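Local coordinates for gluconate kinase (Lactobacillus acidophilus, PDB 3LL3), which probably phosphorylates a sugar or sugar acid with ATP, as an FGGY-family carbohydrate kinase, and binds d-xylulose and ATP, at residues Lys198-Lys201 with Glu202-Pro205. Numbering follows the deposited sequence.
Sequences KIKK and EQLP
Gln203 and Lys200 hold each other twice across a short 3-10 turn. The Gln203 backbone N donates to Lys200 O (2.7 Å), while the side chain reaches back so that OE1 accepts from Lys200 N at 2.6 Å. This second bond is nearly straight (174° at the hydrogen) and lies in the amide's carbonyl plane. With CG beside the backbone N (chi1 -72°) and the chain extended beyond it, the carboxamide is carried back to the start of the turn. Leu204 N to Lys201 O, 3.1 Å, adds the next turn bond. A first water accepts from Gln203 NE2 and donates to Lys198 O, the carbonyl of the C-prime residue of the Schellman motif ending helix 191-197; a second donates to OE1, with only a weak bond to Lys198 O. NE2 also bonds to Ala151 O. An alanine in place of Gln203 would probably leave Lys200 N without its side-chain acceptor and Ala151 O without the NE2 donor.

Among the charged groups, Lys201 NZ forms a salt bridge with Glu202 OE2 (3.2 Å) at the exposed side, though CE crowds the same oxygen and makes the modelled placement doubtful.

Apolar contact is slight: Ile199 CG2 meets Leu204 CG at 4.1 Å and also lies against Gln203 CB.

The turn links helix 191-197 to strand 206-208, away from the ligand sites. Ile199 and Leu204 both pack on Leu194 of that helix and Trp154 of strand 153-155.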
loop_
_atom_site.group_PDB
_atom_site.type_symbol
_atom_site.label_atom_id
_atom_site.label_comp_id
_atom_site.label_asym_id
_atom_site.label_seq_id
_atom_site.Cartn_x
_atom_site.Cartn_y
_atom_site.Cartn_z
ATOM N N LYS A 198 1.343 43.869 -12.260
ATOM C CA LYS A 198 1.793 45.238 -12.056
ATOM C C LYS A 198 3.290 45.328 -12.340
ATOM O O LYS A 198 4.057 46.035 -11.660
ATOM C CB LYS A 198 1.411 45.717 -10.659
ATOM C CG LYS A 198 -0.109 45.644 -10.442
ATOM C CD LYS A 198 -0.475 45.841 -8.991
ATOM C CE LYS A 198 -1.984 45.803 -8.784
ATOM N NZ LYS A 198 -2.273 46.158 -7.378
ATOM N N ILE A 199 3.684 44.579 -13.366
ATOM C CA ILE A 199 5.056 44.560 -13.850
ATOM C C ILE A 199 5.050 45.150 -15.253
ATOM O O ILE A 199 4.125 44.902 -16.035
ATOM C CB ILE A 199 5.586 43.107 -13.921
ATOM C CG1 ILE A 199 5.698 42.506 -12.517
ATOM C CG2 ILE A 199 6.903 43.033 -14.659
ATOM C CD1 ILE A 199 6.456 43.371 -11.544
ATOM N N LYS A 200 6.072 45.938 -15.567
ATOM C CA LYS A 200 6.239 46.457 -16.912
ATOM C C LYS A 200 7.256 45.613 -17.674
ATOM O O LYS A 200 8.196 45.060 -17.092
ATOM C CB LYS A 200 6.696 47.913 -16.870
ATOM C CG LYS A 200 5.709 48.834 -16.173
ATOM C CD LYS A 200 4.354 48.791 -16.862
ATOM C CE LYS A 200 4.247 49.834 -17.974
ATOM N NZ LYS A 200 2.965 49.681 -18.734
ATOM N N LYS A 201 7.047 45.528 -18.980
ATOM C CA LYS A 201 7.945 44.836 -19.892
ATOM C C LYS A 201 9.402 45.265 -19.670
ATOM O O LYS A 201 10.319 44.446 -19.744
ATOM C CB LYS A 201 7.455 45.087 -21.322
ATOM C CG LYS A 201 8.491 45.228 -22.394
ATOM C CD LYS A 201 7.882 45.905 -23.621
ATOM C CE LYS A 201 8.131 47.402 -23.584
ATOM N NZ LYS A 201 7.163 48.202 -24.396
ATOM N N GLU A 202 9.605 46.544 -19.355
ATOM C CA GLU A 202 10.930 47.069 -19.061
ATOM C C GLU A 202 11.545 46.493 -17.784
ATOM O O GLU A 202 12.732 46.664 -17.546
ATOM C CB GLU A 202 10.897 48.608 -18.971
ATOM C CG GLU A 202 10.660 49.312 -20.310
ATOM C CD GLU A 202 9.215 49.223 -20.787
ATOM O OE1 GLU A 202 8.317 48.974 -19.949
ATOM O OE2 GLU A 202 8.977 49.402 -22.003
ATOM N N GLN A 203 10.749 45.829 -16.953
ATOM C CA GLN A 203 11.280 45.246 -15.724
ATOM C C GLN A 203 11.720 43.797 -15.925
ATOM O O GLN A 203 12.139 43.131 -14.980
ATOM C CB GLN A 203 10.248 45.299 -14.612
ATOM C CG GLN A 203 10.001 46.682 -14.057
ATOM C CD GLN A 203 8.780 46.700 -13.187
ATOM O OE1 GLN A 203 7.658 46.629 -13.684
ATOM N NE2 GLN A 203 8.984 46.757 -11.875
ATOM N N LEU A 204 11.610 43.319 -17.160
ATOM C CA LEU A 204 11.996 41.951 -17.505
ATOM C C LEU A 204 13.084 41.947 -18.570
ATOM O O LEU A 204 13.166 42.868 -19.382
ATOM C CB LEU A 204 10.782 41.183 -18.022
ATOM C CG LEU A 204 9.648 41.079 -17.009
ATOM C CD1 LEU A 204 8.404 40.554 -17.692
ATOM C CD2 LEU A 204 10.073 40.199 -15.821
ATOM N N PRO A 205 13.904 40.887 -18.602
ATOM C CA PRO A 205 14.940 40.862 -19.641
ATOM C C PRO A 205 14.301 40.897 -21.022
ATOM O O PRO A 205 13.160 40.474 -21.167
ATOM C CB PRO A 205 15.608 39.492 -19.434
ATOM C CG PRO A 205 15.191 39.037 -18.052
ATOM C CD PRO A 205 13.845 39.637 -17.824
HETATM O O HOH W 1 6.626 46.400 -10.137
HETATM O O HOH W 2 5.792 48.714 -12.694
HETATM O O HOH W 3 11.251 42.639 -21.619
HETATM O O HOH W 4 6.071 49.122 -21.250
#